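Proteasome assembly chaperone family protein (Thermoplasma acidophilum, PDB 3GAA) is of unknown function but, as a member of the PAC2 family, may act as a chaperone in proteasome assembly. Local coordinates at residues Tyr46-Leu51 / Ile214-Leu219; Arg76-Arg80 / Ala92-Ile98; Met111-Asp115 / Glu174-Ile180; Pro138-Val142 / Ile156-Asp160. All coordinates share one frame; numbering follows the deposited sequence.

Contact 1. Residues Tyr46-Leu51 / Ile214-Leu219; sequences YIVETL and IKTDLL
The side chains of Tyr-46 and Leu-219 cross at about a right angle where helix 39-51 meets the loop leading into helix 219-243, which closes with a type II beta turn from Thr-216 to Leu-219. The phenol is the main bump. Its CG stands anti to the backbone N (chi1 -178°), which throws the ring off the helix and into a hollow lined by Ile-214, the turn backbone and Leu-219. Leu-219 CD1 lies over one face, off toward the rim, 3.8 Å from the centroid of the Tyr-46 ring, as a CH-pi contact. In return Ile-214 CG2 settles into the dip between Tyr-46 and Thr-50, 3.6 Å from Thr-50 OG1, while its CG1 comes to 4.2 Å from Leu-51 CD2. Beta-branched isoleucine suits this place because its two arms serve different neighbours. Without the Tyr-46 ring, as with a serine here, Leu-219 CD1 is likely to lose the face it packs on. Ile-203 and Leu-200 of helix 196-210 continue the apolar packing of Ile-214 and Leu-219. Thr-216 OG1 bonds back to Lys-215 O at 2.6 Å, in the carbonyl plane and on a lone pair.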
loop_
_atom_site.group_PDB
_atom_site.type_symbol
_atom_site.label_atom_id
_atom_site.label_comp_id
_atom_site.label_asym_id
_atom_site.label_seq_id
_atom_site.Cartn_x
_atom_site.Cartn_y
_atom_site.Cartn_z
ATOM N N TYR A 46 17.944 30.420 -26.249
ATOM C CA TYR A 46 18.771 30.538 -27.422
ATOM C C TYR A 46 19.062 29.176 -28.002
ATOM O O TYR A 46 18.795 28.969 -29.157
ATOM C CB TYR A 46 20.083 31.211 -27.118
ATOM C CG TYR A 46 20.930 31.371 -28.349
ATOM C CD1 TYR A 46 22.013 30.548 -28.568
ATOM C CD2 TYR A 46 20.633 32.334 -29.314
ATOM C CE1 TYR A 46 22.805 30.694 -29.706
ATOM C CE2 TYR A 46 21.417 32.485 -30.441
ATOM C CZ TYR A 46 22.509 31.648 -30.624
ATOM O OH TYR A 46 23.308 31.731 -31.726
ATOM N N ILE A 47 19.583 28.235 -27.211
ATOM C CA ILE A 47 20.110 27.053 -27.831
ATOM C C ILE A 47 18.935 26.203 -28.372
ATOM O O ILE A 47 19.019 25.628 -29.445
ATOM C CB ILE A 47 21.243 26.260 -26.982
ATOM C CG1 ILE A 47 20.733 24.928 -26.518
ATOM C CG2 ILE A 47 21.921 26.992 -25.762
ATOM C CD1 ILE A 47 20.816 23.856 -27.630
ATOM N N VAL A 48 17.823 26.173 -27.643
ATOM C CA VAL A 48 16.585 25.512 -28.081
ATOM C C VAL A 48 16.234 25.989 -29.456
ATOM O O VAL A 48 16.043 25.198 -30.378
ATOM C CB VAL A 48 15.360 25.874 -27.207
ATOM C CG1 VAL A 48 14.088 25.595 -27.946
ATOM C CG2 VAL A 48 15.347 25.087 -25.874
ATOM N N GLU A 49 16.161 27.292 -29.627
ATOM C CA GLU A 49 15.907 27.825 -30.950
ATOM C C GLU A 49 17.004 27.481 -31.935
ATOM O O GLU A 49 16.709 27.077 -33.038
ATOM C CB GLU A 49 15.732 29.324 -30.919
ATOM C CG GLU A 49 15.190 29.879 -32.274
ATOM C CD GLU A 49 16.281 30.037 -33.363
ATOM O OE1 GLU A 49 17.489 30.166 -32.978
ATOM O OE2 GLU A 49 15.947 30.017 -34.594
ATOM N N THR A 50 18.268 27.635 -31.567
ATOM C CA THR A 50 19.311 27.538 -32.578
ATOM C C THR A 50 19.668 26.081 -32.923
ATOM O O THR A 50 20.032 25.812 -34.011
ATOM C CB THR A 50 20.515 28.537 -32.360
ATOM O OG1 THR A 50 21.777 27.860 -32.422
ATOM C CG2 THR A 50 20.425 29.277 -31.063
ATOM N N LEU A 51 19.466 25.107 -32.061
ATOM C CA LEU A 51 19.621 23.734 -32.544
ATOM C C LEU A 51 18.312 23.227 -33.117
ATOM O O LEU A 51 18.235 22.128 -33.660
ATOM C CB LEU A 51 20.122 22.793 -31.458
ATOM C CG LEU A 51 21.564 23.001 -30.921
ATOM C CD1 LEU A 51 21.817 21.929 -29.804
ATOM C CD2 LEU A 51 22.634 22.999 -31.981
ATOM N N ILE A 214 27.075 24.918 -31.433
ATOM C CA ILE A 214 26.034 25.906 -31.421
ATOM C C ILE A 214 26.577 27.180 -32.124
ATOM O O ILE A 214 27.707 27.583 -31.923
ATOM C CB ILE A 214 25.596 26.200 -30.006
ATOM C CG1 ILE A 214 25.271 24.908 -29.265
ATOM C CG2 ILE A 214 24.372 26.971 -30.030
ATOM C CD1 ILE A 214 25.391 24.968 -27.732
ATOM N N LYS A 215 25.733 27.803 -32.930
ATOM C CA LYS A 215 26.183 28.674 -33.983
ATOM C C LYS A 215 26.581 30.085 -33.574
ATOM O O LYS A 215 27.546 30.629 -34.184
ATOM C CB LYS A 215 25.105 28.897 -35.052
ATOM C CG LYS A 215 24.879 27.881 -36.089
ATOM C CD LYS A 215 23.630 28.285 -36.968
ATOM C CE LYS A 215 23.417 27.249 -38.134
ATOM N NZ LYS A 215 22.116 27.375 -38.889
ATOM N N THR A 216 25.840 30.764 -32.708
ATOM C CA THR A 216 26.091 32.264 -32.536
ATOM C C THR A 216 25.812 33.284 -33.696
ATOM O O THR A 216 25.940 34.511 -33.486
ATOM C CB THR A 216 27.534 32.672 -32.024
ATOM O OG1 THR A 216 28.431 32.817 -33.143
ATOM C CG2 THR A 216 28.059 31.737 -30.972
ATOM N N ASP A 217 25.435 32.821 -34.881
ATOM C CA ASP A 217 24.858 33.729 -35.874
ATOM C C ASP A 217 23.599 34.458 -35.320
ATOM O O ASP A 217 22.662 33.822 -34.783
ATOM C CB ASP A 217 24.542 32.982 -37.164
ATOM C CG ASP A 217 25.799 32.370 -37.811
ATOM O OD1 ASP A 217 26.548 33.053 -38.575
ATOM O OD2 ASP A 217 26.033 31.177 -37.544
ATOM N N LEU A 218 23.653 35.796 -35.414
ATOM C CA LEU A 218 22.609 36.758 -34.967
ATOM C C LEU A 218 22.229 36.604 -33.509
ATOM O O LEU A 218 21.117 36.858 -33.117
ATOM C CB LEU A 218 21.370 36.695 -35.889
ATOM C CG LEU A 218 21.242 37.632 -37.107
ATOM C CD1 LEU A 218 22.537 38.027 -37.731
ATOM C CD2 LEU A 218 20.304 37.007 -38.152
ATOM N N LEU A 219 23.191 36.197 -32.708
ATOM C CA LEU A 219 22.944 35.867 -31.310
ATOM C C LEU A 219 22.604 37.112 -30.515
ATOM O O LEU A 219 21.814 37.082 -29.622
ATOM C CB LEU A 219 24.175 35.157 -30.728
ATOM C CG LEU A 219 24.195 34.790 -29.240
ATOM C CD1 LEU A 219 24.959 33.514 -29.094
ATOM C CD2 LEU A 219 24.792 35.876 -28.382
#

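Contact 2. Residues Arg76-Arg80 / Ala92-Ile98; sequences RHPFR and AMCEVPI
Glu-95 OE1 accepts a hydrogen bond from Arg-76 NH2 at 2.8 Å, on its syn lone pair. The same Arg-76 NH2 lies 2.8 Å from Glu-95 OE2, so one nitrogen straddles the carboxylate with the two flat groups 35° apart. Arg-80 NH2 makes a second salt bridge to OE1, less certain in position, with its guanidinium turned nearly across the carboxylate, at 79°. A long glutamate suits the spot because its extended chain carries the carboxylate to both guanidinium groups. A glutamine in its place would probably leave Arg-76 and Arg-80 without the negative charge they share. Arg-80 is steadied from its own segment as well: its chain bends at chi3 (-80°), carrying NE to His-77 O at 2.8 Å.

The backbones pair as antiparallel strands. Arg-80 and Met-93 form a hydrogen-bonded pair, each N giving to the other's O at 3.0 Å, and Glu-95 N adds a bond to Pro-78 O. Phe-79 and Cys-94 form the non-hydrogen-bonded pair, and Cys-94 CB sits over the Phe-79 ring face, 3.9 Å from its centroid, with SG oblique to the ring. Pro-78 CB meets Val-96 CG2 at 3.8 Å.

This is the hairpin of strands 79-83 and 89-94 inside the mixed sheet, between strands 54-60 and 28-32. Helix 39-51 covers Met-93, while Phe-33 and Leu-59 pack on Phe-79.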
loop_
_atom_site.group_PDB
_atom_site.type_symbol
_atom_site.label_atom_id
_atom_site.label_comp_id
_atom_site.label_asym_id
_atom_site.label_seq_id
_atom_site.Cartn_x
_atom_site.Cartn_y
_atom_site.Cartn_z
ATOM N N ARG A 76 2.722 28.995 -23.161
ATOM C CA ARG A 76 3.345 27.762 -22.724
ATOM C C ARG A 76 3.469 27.574 -21.238
ATOM O O ARG A 76 3.440 28.508 -20.435
ATOM C CB ARG A 76 4.712 27.504 -23.330
ATOM C CG ARG A 76 5.388 28.600 -24.004
ATOM C CD ARG A 76 6.003 29.579 -23.103
ATOM N NE ARG A 76 5.962 30.869 -23.792
ATOM C CZ ARG A 76 6.871 31.830 -23.743
ATOM N NH1 ARG A 76 6.622 32.946 -24.419
ATOM N NH2 ARG A 76 7.982 31.721 -23.021
ATOM N N HIS A 77 3.638 26.313 -20.896
ATOM C CA HIS A 77 3.929 25.943 -19.550
ATOM C C HIS A 77 5.363 26.392 -19.198
ATOM O O HIS A 77 6.282 26.290 -20.015
ATOM C CB HIS A 77 3.764 24.428 -19.479
ATOM C CG HIS A 77 3.869 23.861 -18.113
ATOM N ND1 HIS A 77 5.079 23.663 -17.485
ATOM C CD2 HIS A 77 2.920 23.404 -17.269
ATOM C CE1 HIS A 77 4.870 23.107 -16.307
ATOM N NE2 HIS A 77 3.568 22.926 -16.157
ATOM N N PRO A 78 5.566 26.865 -17.973
ATOM C CA PRO A 78 6.846 27.394 -17.480
ATOM C C PRO A 78 8.061 26.469 -17.426
ATOM O O PRO A 78 9.159 26.971 -17.452
ATOM C CB PRO A 78 6.516 27.776 -16.043
ATOM C CG PRO A 78 5.420 26.879 -15.677
ATOM C CD PRO A 78 4.563 26.861 -16.903
ATOM N N PHE A 79 7.883 25.156 -17.284
ATOM C CA PHE A 79 9.005 24.198 -17.189
ATOM C C PHE A 79 8.908 23.132 -18.298
ATOM O O PHE A 79 8.036 22.251 -18.235
ATOM C CB PHE A 79 8.990 23.526 -15.817
ATOM C CG PHE A 79 10.337 22.966 -15.360
ATOM C CD1 PHE A 79 11.127 22.219 -16.178
ATOM C CD2 PHE A 79 10.754 23.141 -14.063
ATOM C CE1 PHE A 79 12.315 21.694 -15.731
ATOM C CE2 PHE A 79 11.936 22.624 -13.625
ATOM C CZ PHE A 79 12.717 21.918 -14.450
ATOM N N ARG A 80 9.857 23.193 -19.252
ATOM C CA ARG A 80 9.853 22.425 -20.503
ATOM C C ARG A 80 11.205 21.787 -20.738
ATOM O O ARG A 80 12.196 22.345 -20.374
ATOM C CB ARG A 80 9.527 23.333 -21.673
ATOM C CG ARG A 80 8.072 23.707 -21.691
ATOM C CD ARG A 80 7.653 24.778 -22.728
ATOM N NE ARG A 80 8.004 26.078 -22.182
ATOM C CZ ARG A 80 9.114 26.736 -22.484
ATOM N NH1 ARG A 80 9.952 26.234 -23.381
ATOM N NH2 ARG A 80 9.377 27.894 -21.898
ATOM N N ALA A 92 16.781 21.641 -20.454
ATOM C CA ALA A 92 15.772 21.712 -19.453
ATOM C C ALA A 92 15.744 23.169 -19.102
ATOM O O ALA A 92 16.792 23.738 -18.802
ATOM C CB ALA A 92 16.175 20.865 -18.274
ATOM N N MET A 93 14.577 23.793 -19.198
ATOM C CA MET A 93 14.446 25.198 -18.798
ATOM C C MET A 93 13.220 25.464 -18.032
ATOM O O MET A 93 12.162 24.910 -18.318
ATOM C CB MET A 93 14.429 26.180 -19.962
ATOM C CG MET A 93 13.268 26.084 -20.959
ATOM S SD MET A 93 13.704 27.301 -22.242
ATOM C CE MET A 93 12.712 27.004 -23.699
ATOM N N CYS A 94 13.371 26.378 -17.086
ATOM C CA CYS A 94 12.258 26.865 -16.327
ATOM C C CYS A 94 12.210 28.388 -16.280
ATOM O O CYS A 94 13.130 29.025 -15.810
ATOM C CB CYS A 94 12.337 26.286 -14.938
ATOM S SG CYS A 94 10.764 26.587 -14.066
ATOM N N GLU A 95 11.127 28.957 -16.772
ATOM C CA GLU A 95 11.042 30.389 -17.001
ATOM C C GLU A 95 10.593 31.236 -15.814
ATOM O O GLU A 95 10.473 32.448 -15.957
ATOM C CB GLU A 95 10.066 30.641 -18.130
ATOM C CG GLU A 95 10.467 29.960 -19.424
ATOM C CD GLU A 95 9.696 30.452 -20.674
ATOM O OE1 GLU A 95 8.495 30.116 -20.780
ATOM O OE2 GLU A 95 10.295 31.116 -21.584
ATOM N N VAL A 96 10.289 30.611 -14.678
ATOM C CA VAL A 96 9.737 31.301 -13.534
ATOM C C VAL A 96 10.436 30.763 -12.302
ATOM O O VAL A 96 10.792 29.610 -12.246
ATOM C CB VAL A 96 8.171 31.172 -13.427
ATOM C CG1 VAL A 96 7.520 31.589 -14.730
ATOM C CG2 VAL A 96 7.711 29.790 -13.031
ATOM N N PRO A 97 10.669 31.597 -11.305
ATOM C CA PRO A 97 11.594 31.095 -10.315
ATOM C C PRO A 97 10.971 30.092 -9.349
ATOM O O PRO A 97 9.801 30.205 -8.974
ATOM C CB PRO A 97 12.051 32.364 -9.611
ATOM C CG PRO A 97 10.917 33.370 -9.838
ATOM C CD PRO A 97 10.288 33.008 -11.094
ATOM N N ILE A 98 11.778 29.131 -8.951
ATOM C CA ILE A 98 11.407 28.120 -7.994
ATOM C C ILE A 98 11.839 28.553 -6.595
ATOM O O ILE A 98 13.003 28.834 -6.312
ATOM C CB ILE A 98 12.099 26.830 -8.320
ATOM C CG1 ILE A 98 11.561 26.303 -9.643
ATOM C CG2 ILE A 98 11.900 25.847 -7.194
ATOM C CD1 ILE A 98 12.664 25.640 -10.486
#

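Contact 3. Residues Met111-Asp115 / Glu174-Ile180; sequences MNWID and ECLVRKI
Arg-178 lays its guanidinium beside the last turns of helix 103-117, with Asp-115 meeting its edge and the backbone O of Met-111 above the centre of one face. NH1 of Arg-178 gives a fairly straight bond to Asp-115 OD2 at 3.0 Å, in the guanidinium plane and on the anti lone pair of that oxygen. The carboxylate is nonetheless turned 74° against the guanidinium, so this is a single-oxygen grip and not a two-pronged one. The other oxygen, Asp-115 OD1, forms a salt bridge with Arg-22 of a neighbouring subunit. From within its own helix, Glu-174 OE1 takes Arg-178 NE at 2.8 Å. An arginine extended from CG to NE, with a broad flat end, suits this place because it can serve two acids at once, and it probably helps keep both ionised.

Met-111 supplies the apolar part of the contact. Its CB and CG slide past Glu-174 in the opposite direction, CG coming 3.6 Å from Glu-174 CB. The bend at chi2 (-58°) and the next torsion then curl CE to within 3.8 Å of Cys-175 SG, and tip to tip with Ile-180, whose CD1 is 3.9 Å from Met-111 CE. Ile-180 is placed by the Schellman motif at Lys-179, where its N bonds to Cys-175 O at 3.2 Å.

The short helical segments run 45° apart, with axes 11.3 Å from each other at closest, and long side chains bridge that spacing. Both helices pack on strand 121-130, where Ile-122 receives Met-111 and Cys-175.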
loop_
_atom_site.group_PDB
_atom_site.type_symbol
_atom_site.label_atom_id
_atom_site.label_comp_id
_atom_site.label_asym_id
_atom_site.label_seq_id
_atom_site.Cartn_x
_atom_site.Cartn_y
_atom_site.Cartn_z
ATOM N N MET A 111 16.264 15.112 -11.847
ATOM C CA MET A 111 17.382 14.203 -11.948
ATOM C C MET A 111 16.984 12.758 -12.054
ATOM O O MET A 111 17.769 11.983 -12.570
ATOM C CB MET A 111 18.418 14.447 -10.864
ATOM C CG MET A 111 19.259 15.732 -11.164
ATOM S SD MET A 111 20.098 15.602 -12.772
ATOM C CE MET A 111 21.041 14.045 -12.450
ATOM N N ASN A 112 15.773 12.392 -11.620
ATOM C CA ASN A 112 15.244 11.042 -11.869
ATOM C C ASN A 112 14.975 10.813 -13.345
ATOM O O ASN A 112 15.304 9.786 -13.889
ATOM C CB ASN A 112 13.942 10.766 -11.094
ATOM C CG ASN A 112 14.185 10.308 -9.663
ATOM O OD1 ASN A 112 13.535 10.775 -8.725
ATOM N ND2 ASN A 112 15.123 9.381 -9.484
ATOM N N TRP A 113 14.376 11.772 -14.004
ATOM C CA TRP A 113 14.064 11.590 -15.406
ATOM C C TRP A 113 15.337 11.590 -16.224
ATOM O O TRP A 113 15.467 10.831 -17.142
ATOM C CB TRP A 113 13.169 12.734 -15.845
ATOM C CG TRP A 113 12.686 12.673 -17.209
ATOM C CD1 TRP A 113 11.528 12.182 -17.594
ATOM C CD2 TRP A 113 13.332 13.201 -18.388
ATOM N NE1 TRP A 113 11.380 12.334 -18.955
ATOM C CE2 TRP A 113 12.490 12.937 -19.470
ATOM C CE3 TRP A 113 14.545 13.860 -18.624
ATOM C CZ2 TRP A 113 12.798 13.295 -20.779
ATOM C CZ3 TRP A 113 14.856 14.225 -19.945
ATOM C CH2 TRP A 113 13.974 13.929 -21.001
ATOM N N ILE A 114 16.256 12.479 -15.878
ATOM C CA ILE A 114 17.470 12.625 -16.614
ATOM C C ILE A 114 18.324 11.405 -16.402
ATOM O O ILE A 114 18.942 10.952 -17.319
ATOM C CB ILE A 114 18.217 13.908 -16.204
ATOM C CG1 ILE A 114 17.509 15.104 -16.794
ATOM C CG2 ILE A 114 19.597 13.957 -16.768
ATOM C CD1 ILE A 114 18.087 16.395 -16.320
ATOM N N ASP A 115 18.378 10.868 -15.200
ATOM C CA ASP A 115 19.182 9.663 -14.939
ATOM C C ASP A 115 18.627 8.535 -15.822
ATOM O O ASP A 115 19.378 7.783 -16.415
ATOM C CB ASP A 115 19.147 9.274 -13.434
ATOM C CG ASP A 115 20.383 8.461 -12.974
ATOM O OD1 ASP A 115 21.065 7.920 -13.891
ATOM O OD2 ASP A 115 20.646 8.361 -11.700
ATOM N N GLU A 174 22.591 15.966 -6.580
ATOM C CA GLU A 174 22.059 14.807 -7.203
ATOM C C GLU A 174 23.066 14.131 -8.104
ATOM O O GLU A 174 23.159 12.931 -8.119
ATOM C CB GLU A 174 20.875 15.208 -8.004
ATOM C CG GLU A 174 19.682 15.496 -7.160
ATOM C CD GLU A 174 18.974 14.268 -6.567
ATOM O OE1 GLU A 174 19.212 13.062 -6.927
ATOM O OE2 GLU A 174 18.091 14.566 -5.728
ATOM N N CYS A 175 23.812 14.903 -8.867
ATOM C CA CYS A 175 24.767 14.319 -9.776
ATOM C C CYS A 175 25.820 13.596 -9.005
ATOM O O CYS A 175 26.136 12.461 -9.316
ATOM C CB CYS A 175 25.422 15.383 -10.649
ATOM S SG CYS A 175 24.383 15.900 -11.996
ATOM N N LEU A 176 26.388 14.278 -8.009
ATOM C CA LEU A 176 27.490 13.707 -7.252
ATOM C C LEU A 176 27.049 12.379 -6.655
ATOM O O LEU A 176 27.780 11.428 -6.677
ATOM C CB LEU A 176 27.973 14.625 -6.145
ATOM C CG LEU A 176 29.042 15.729 -6.325
ATOM C CD1 LEU A 176 29.836 15.590 -7.591
ATOM C CD2 LEU A 176 28.471 17.180 -6.131
ATOM N N VAL A 177 25.847 12.287 -6.153
ATOM C CA VAL A 177 25.407 11.029 -5.602
ATOM C C VAL A 177 25.121 9.949 -6.661
ATOM O O VAL A 177 25.462 8.751 -6.520
ATOM C CB VAL A 177 24.183 11.218 -4.751
ATOM C CG1 VAL A 177 23.743 9.883 -4.374
ATOM C CG2 VAL A 177 24.555 12.124 -3.486
ATOM N N ARG A 178 24.516 10.365 -7.752
ATOM C CA ARG A 178 24.193 9.436 -8.807
ATOM C C ARG A 178 25.383 9.000 -9.632
ATOM O O ARG A 178 25.233 8.142 -10.470
ATOM C CB ARG A 178 23.164 10.072 -9.717
ATOM C CG ARG A 178 21.830 10.220 -9.042
ATOM C CD ARG A 178 20.946 11.095 -9.858
ATOM N NE ARG A 178 19.699 11.453 -9.193
ATOM C CZ ARG A 178 18.615 10.704 -9.227
ATOM N NH1 ARG A 178 18.634 9.565 -9.887
ATOM N NH2 ARG A 178 17.501 11.091 -8.639
ATOM N N LYS A 179 26.552 9.581 -9.388
ATOM C CA LYS A 179 27.734 9.473 -10.257
ATOM C C LYS A 179 27.541 9.788 -11.734
ATOM O O LYS A 179 28.045 9.100 -12.578
ATOM C CB LYS A 179 28.405 8.121 -10.073
ATOM C CG LYS A 179 29.220 8.046 -8.788
ATOM C CD LYS A 179 30.530 7.212 -8.976
ATOM C CE LYS A 179 31.648 8.027 -9.703
ATOM N NZ LYS A 179 32.275 9.122 -8.836
ATOM N N ILE A 180 26.795 10.831 -12.038
ATOM C CA ILE A 180 26.777 11.424 -13.381
ATOM C C ILE A 180 27.592 12.716 -13.313
ATOM O O ILE A 180 27.568 13.382 -12.280
ATOM C CB ILE A 180 25.388 11.860 -13.777
ATOM C CG1 ILE A 180 24.410 10.692 -13.662
ATOM C CG2 ILE A 180 25.437 12.466 -15.169
ATOM C CD1 ILE A 180 23.000 11.067 -13.993
#

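Contact 4. Residues Pro138-Val142 / Ile156-Asp160; sequences PVFAV and IQPAD
Phe-140 and Gln-157 lie side by side and point the same way, on one face of a two-strand parallel pair. From Phe-140 CB outward, the aromatic side chain first meets the backbone of the other strand: CB is 3.4 Å from Gln-157 O and 3.6 Å from Ala-159 CA. CG, near the same oxygen, stands anti to the carbonyl carbon (chi1 -55°), which places CD1 and CE1 beside Gln-157. CD1 comes 3.5 Å from Gln-157 O and also near Pro-158 O, both oblique to the ring. Farther out, CE1 is 3.5 Å and CZ, the tip, 3.9 Å from Gln-157 OE1, and the amide lies 27° from the ring plane. Alanine suits position 159, its methyl being small enough to sit against both Phe-140 CB and Val-142 CG1.

Ala-141 CB packs at 3.7 Å on Ile-156 CG2, which also faces Val-139. Three backbone bonds set the register: Gln-157 N to Val-139 O, Ala-141 N to Gln-157 O at 2.9 Å, and Ala-159 N to Ala-141 O. Phe-151 of helix 145-153 covers Ala-141 and Ile-156, as expected of a beta-alpha-beta crossover whose second strand is outermost in the chain's sheet.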
loop_
_atom_site.group_PDB
_atom_site.type_symbol
_atom_site.label_atom_id
_atom_site.label_comp_id
_atom_site.label_asym_id
_atom_site.label_seq_id
_atom_site.Cartn_x
_atom_site.Cartn_y
_atom_site.Cartn_z
ATOM N N PRO A 138 35.176 36.989 -18.283
ATOM C CA PRO A 138 35.565 35.607 -17.987
ATOM C C PRO A 138 34.401 34.583 -17.820
ATOM O O PRO A 138 33.250 34.930 -17.519
ATOM C CB PRO A 138 36.310 35.770 -16.664
ATOM C CG PRO A 138 35.596 36.910 -15.982
ATOM C CD PRO A 138 35.129 37.815 -17.058
ATOM N N VAL A 139 34.704 33.315 -18.027
ATOM C CA VAL A 139 33.771 32.280 -17.630
ATOM C C VAL A 139 34.331 31.512 -16.442
ATOM O O VAL A 139 35.487 31.177 -16.412
ATOM C CB VAL A 139 33.385 31.315 -18.785
ATOM C CG1 VAL A 139 32.407 30.261 -18.283
ATOM C CG2 VAL A 139 32.719 32.057 -19.859
ATOM N N PHE A 140 33.471 31.220 -15.480
ATOM C CA PHE A 140 33.866 30.355 -14.392
ATOM C C PHE A 140 33.142 29.087 -14.487
ATOM O O PHE A 140 32.145 28.994 -15.191
ATOM C CB PHE A 140 33.619 30.996 -13.046
ATOM C CG PHE A 140 34.269 32.290 -12.921
ATOM C CD1 PHE A 140 35.620 32.362 -12.587
ATOM C CD2 PHE A 140 33.595 33.431 -13.256
ATOM C CE1 PHE A 140 36.286 33.624 -12.519
ATOM C CE2 PHE A 140 34.227 34.693 -13.173
ATOM C CZ PHE A 140 35.574 34.795 -12.803
ATOM N N ALA A 141 33.693 28.116 -13.780
ATOM C CA ALA A 141 33.173 26.771 -13.700
ATOM C C ALA A 141 33.146 26.252 -12.261
ATOM O O ALA A 141 34.115 26.422 -11.483
ATOM C CB ALA A 141 34.021 25.862 -14.513
ATOM N N VAL A 142 32.058 25.568 -11.905
ATOM C CA VAL A 142 32.155 24.606 -10.833
ATOM C C VAL A 142 32.067 23.226 -11.463
ATOM O O VAL A 142 31.115 22.929 -12.144
ATOM C CB VAL A 142 31.174 24.860 -9.692
ATOM C CG1 VAL A 142 30.372 26.166 -9.886
ATOM C CG2 VAL A 142 30.341 23.635 -9.447
ATOM N N ILE A 156 38.972 28.774 -18.751
ATOM C CA ILE A 156 37.864 28.827 -17.806
ATOM C C ILE A 156 38.444 28.682 -16.407
ATOM O O ILE A 156 39.136 27.732 -16.114
ATOM C CB ILE A 156 36.862 27.678 -18.056
ATOM C CG1 ILE A 156 36.452 27.606 -19.546
ATOM C CG2 ILE A 156 35.640 27.825 -17.173
ATOM C CD1 ILE A 156 35.480 26.437 -19.887
ATOM N N GLN A 157 38.158 29.623 -15.540
ATOM C CA GLN A 157 38.649 29.554 -14.178
ATOM C C GLN A 157 37.554 29.103 -13.200
ATOM O O GLN A 157 36.355 29.120 -13.538
ATOM C CB GLN A 157 39.292 30.882 -13.728
ATOM C CG GLN A 157 39.014 32.170 -14.619
ATOM C CD GLN A 157 39.617 33.472 -14.011
ATOM O OE1 GLN A 157 39.170 34.587 -14.307
ATOM N NE2 GLN A 157 40.618 33.317 -13.153
ATOM N N PRO A 158 37.979 28.637 -12.000
ATOM C CA PRO A 158 37.091 28.036 -10.991
ATOM C C PRO A 158 36.272 29.069 -10.341
ATOM O O PRO A 158 36.818 30.065 -9.926
ATOM C CB PRO A 158 38.070 27.474 -9.975
ATOM C CG PRO A 158 39.254 27.156 -10.761
ATOM C CD PRO A 158 39.381 28.275 -11.731
ATOM N N ALA A 159 34.970 28.870 -10.234
ATOM C CA ALA A 159 34.121 29.898 -9.607
ATOM C C ALA A 159 34.633 30.180 -8.229
ATOM O O ALA A 159 35.218 29.323 -7.608
ATOM C CB ALA A 159 32.718 29.450 -9.532
ATOM N N ASP A 160 34.451 31.386 -7.725
ATOM C CA ASP A 160 34.805 31.551 -6.326
ATOM C C ASP A 160 33.599 31.560 -5.440
ATOM O O ASP A 160 32.990 32.602 -5.243
ATOM C CB ASP A 160 35.700 32.757 -6.006
ATOM C CG ASP A 160 36.628 32.456 -4.781
ATOM O OD1 ASP A 160 36.161 31.693 -3.870
ATOM O OD2 ASP A 160 37.810 32.910 -4.738
#

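In the fold
All four contacts lie within the PAC2 family region and are organised around one mixed sheet. Contacts 2 and 4 pair strands in its two halves, on opposite sides of the chain's centre, with their centres 26 Å apart; contact 2 is complete before contact 4 begins. Contact 3 joins helices 103-117 and 166-178, and its two segments bracket contact 4 in sequence. Contact 1 spans all the others, bringing helix 39-51 to the entry of the long C-terminal helix. It touches contact 2 directly, Val-48 CG2 lying 3.9 Å from Met-93 CE. Contacts 3 and 4 both pack on one neighbouring subunit, not the one that supplies Arg-22, through helix 166-178 and strand 140-142.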